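Local coordinates for protein early endosome antigen 1 (Homo sapiens, PDB 3MJH) that probably tethers early endosomes before their fusion as a Rab5 effector, binding the GTPase through an N-terminal C2H2 zinc finger, at residues 19-22 and 23-26. Sequence-based numbering, arbitrary orientation.
Sequences DELF and KHYE. With ZN (zinc ion), chain G.
With chi1 of D19 at -174°, its carboxylate swings away from the backbone N and meets K23 one turn further on, whose chain is fully extended beyond CG and runs back obliquely across it. H24 likewise holds CG anti to its own N (chi1 157°), which sends the imidazole to the zinc ion. All three lie on helix 18-28, the helix of a C2H2 zinc finger. The D19-K23 salt bridge is long, OD2 of D19 standing 3.6 Å from NZ of K23, and the same oxygen comes closer to the methylene CE of K23, at 3.3 Å. This loose pairing sits on the exposed side of the helix. Beneath it, four i to i+4 bonds run from the N atoms of K23, H24, Y25 and E26 to the O atoms of D19, E20, L21 and F22, 2.8-3.0 Å long and nearly straight, with N-H...O angles of at least 161°.

The inner side carries the metal site and the small core. L21 packs on F6 and L15; its CD1 makes only a distant approach to CD2 of H24, at 4.5 Å, whereas its O lies at the edge of the H24 ring, near the ring plane. Y25 sets its ring edge-to-face with that of H29, while its OH is hydrogen-bonded to a basic side chain of the partner protein, on which L21 also packs. On another side of the helix F22 meets a polar side chain of that chain. C8 and C11, before strand 14-15, and H29, just past the helix end, complete the zinc site. H24 joins them through NE2, 2.0 Å from the zinc ion.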
ATOM      1  N   ASP B  19     -14.260   9.693  12.745  1.00 36.82           N
ATOM      2  CA  ASP B  19     -14.325  10.997  13.411  1.00 37.05           C
ATOM      3  C   ASP B  19     -13.577  10.991  14.741  1.00 36.99           C
ATOM      4  O   ASP B  19     -12.861  11.936  15.051  1.00 36.77           O
ATOM      5  CB  ASP B  19     -15.773  11.459  13.613  1.00 37.42           C
ATOM      6  CG  ASP B  19     -15.861  12.878  14.168  1.00 39.29           C
ATOM      7  OD1 ASP B  19     -15.194  13.780  13.609  1.00 40.25           O
ATOM      8  OD2 ASP B  19     -16.593  13.093  15.163  1.00 41.11           O
ATOM      9  N   GLU B  20     -13.732   9.920  15.519  1.00 37.14           N
ATOM     10  CA  GLU B  20     -12.986   9.773  16.772  1.00 37.69           C
ATOM     11  C   GLU B  20     -11.460   9.700  16.533  1.00 36.90           C
ATOM     12  O   GLU B  20     -10.685  10.228  17.328  1.00 36.56           O
ATOM     13  CB  GLU B  20     -13.478   8.555  17.563  1.00 37.81           C
ATOM     14  CG  GLU B  20     -14.874   8.719  18.198  1.00 39.39           C
ATOM     15  CD  GLU B  20     -15.333   7.479  18.973  1.00 39.91           C
ATOM     16  OE1 GLU B  20     -14.914   6.353  18.636  1.00 42.10           O
ATOM     17  OE2 GLU B  20     -16.133   7.629  19.922  1.00 44.30           O
ATOM     18  N   LEU B  21     -11.049   9.050  15.437  1.00 36.06           N
ATOM     19  CA  LEU B  21      -9.638   9.013  15.022  1.00 35.17           C
ATOM     20  C   LEU B  21      -9.086  10.387  14.644  1.00 34.33           C
ATOM     21  O   LEU B  21      -8.018  10.764  15.124  1.00 34.78           O
ATOM     22  CB  LEU B  21      -9.413   8.000  13.879  1.00 35.43           C
ATOM     23  CG  LEU B  21      -8.016   7.842  13.240  1.00 35.94           C
ATOM     24  CD1 LEU B  21      -6.888   7.739  14.281  1.00 38.27           C
ATOM     25  CD2 LEU B  21      -7.980   6.627  12.324  1.00 35.62           C
ATOM     26  N   PHE B  22      -9.793  11.119  13.780  1.00 33.49           N
ATOM     27  CA  PHE B  22      -9.404  12.489  13.426  1.00 32.66           C
ATOM     28  C   PHE B  22      -9.317  13.371  14.664  1.00 33.15           C
ATOM     29  O   PHE B  22      -8.341  14.112  14.829  1.00 32.57           O
ATOM     30  CB  PHE B  22     -10.411  13.120  12.463  1.00 32.20           C
ATOM     31  CG  PHE B  22     -10.224  12.723  11.027  1.00 30.56           C
ATOM     32  CD1 PHE B  22      -9.213  13.293  10.261  1.00 28.67           C
ATOM     33  CD2 PHE B  22     -11.082  11.804  10.432  1.00 29.72           C
ATOM     34  CE1 PHE B  22      -9.048  12.935   8.930  1.00 28.08           C
ATOM     35  CE2 PHE B  22     -10.928  11.446   9.099  1.00 28.16           C
ATOM     36  CZ  PHE B  22      -9.902  12.016   8.350  1.00 29.44           C
ATOM     37  N   LYS B  23     -10.358  13.310  15.504  1.00 33.74           N
ATOM     38  CA  LYS B  23     -10.381  13.994  16.798  1.00 34.90           C
ATOM     39  C   LYS B  23      -9.162  13.625  17.642  1.00 34.81           C
ATOM     40  O   LYS B  23      -8.429  14.508  18.098  1.00 34.74           O
ATOM     41  CB  LYS B  23     -11.664  13.664  17.582  1.00 35.17           C
ATOM     42  CG  LYS B  23     -12.897  14.476  17.190  1.00 36.69           C
ATOM     43  CD  LYS B  23     -14.148  14.055  17.997  1.00 36.54           C
ATOM     44  CE  LYS B  23     -15.357  14.938  17.630  1.00 38.45           C
ATOM     45  NZ  LYS B  23     -16.588  14.659  18.441  1.00 40.68           N
ATOM     46  N   HIS B  24      -8.959  12.324  17.865  1.00 35.24           N
ATOM     47  CA  HIS B  24      -7.829  11.852  18.662  1.00 35.50           C
ATOM     48  C   HIS B  24      -6.507  12.385  18.119  1.00 35.19           C
ATOM     49  O   HIS B  24      -5.723  12.959  18.864  1.00 35.17           O
ATOM     50  CB  HIS B  24      -7.782  10.321  18.718  1.00 35.73           C
ATOM     51  CG  HIS B  24      -6.418   9.783  19.031  1.00 37.20           C
ATOM     52  ND1 HIS B  24      -5.922   9.718  20.316  1.00 38.10           N
ATOM     53  CD2 HIS B  24      -5.431   9.327  18.222  1.00 37.65           C
ATOM     54  CE1 HIS B  24      -4.694   9.229  20.287  1.00 37.64           C
ATOM     55  NE2 HIS B  24      -4.372   8.985  19.028  1.00 38.29           N
ATOM     56  N   TYR B  25      -6.273  12.199  16.820  1.00 35.59           N
ATOM     57  CA  TYR B  25      -5.011  12.602  16.186  1.00 35.66           C
ATOM     58  C   TYR B  25      -4.714  14.096  16.366  1.00 36.25           C
ATOM     59  O   TYR B  25      -3.598  14.475  16.714  1.00 35.72           O
ATOM     60  CB  TYR B  25      -4.999  12.243  14.694  1.00 35.88           C
ATOM     61  CG  TYR B  25      -3.609  12.225  14.083  1.00 35.76           C
ATOM     62  CD1 TYR B  25      -2.905  11.030  13.951  1.00 36.22           C
ATOM     63  CD2 TYR B  25      -2.997  13.402  13.655  1.00 35.22           C
ATOM     64  CE1 TYR B  25      -1.630  10.997  13.393  1.00 36.17           C
ATOM     65  CE2 TYR B  25      -1.716  13.390  13.114  1.00 36.27           C
ATOM     66  CZ  TYR B  25      -1.042  12.176  12.978  1.00 36.46           C
ATOM     67  OH  TYR B  25       0.213  12.146  12.441  1.00 35.92           O
ATOM     68  N   GLU B  26      -5.713  14.940  16.126  1.00 36.68           N
ATOM     69  CA  GLU B  26      -5.509  16.390  16.240  1.00 37.69           C
ATOM     70  C   GLU B  26      -5.254  16.873  17.680  1.00 37.99           C
ATOM     71  O   GLU B  26      -4.562  17.880  17.897  1.00 38.57           O
ATOM     72  CB  GLU B  26      -6.680  17.154  15.609  1.00 37.65           C
ATOM     73  CG  GLU B  26      -6.710  17.089  14.079  1.00 37.69           C
ATOM     74  CD  GLU B  26      -5.437  17.624  13.432  1.00 38.67           C
ATOM     75  OE1 GLU B  26      -4.905  16.950  12.516  1.00 37.44           O
ATOM     76  OE2 GLU B  26      -4.970  18.715  13.837  1.00 36.89           O
TER
HETATM   77 ZN    ZN G  70      -2.532   8.221  18.545  1.00 39.17          ZN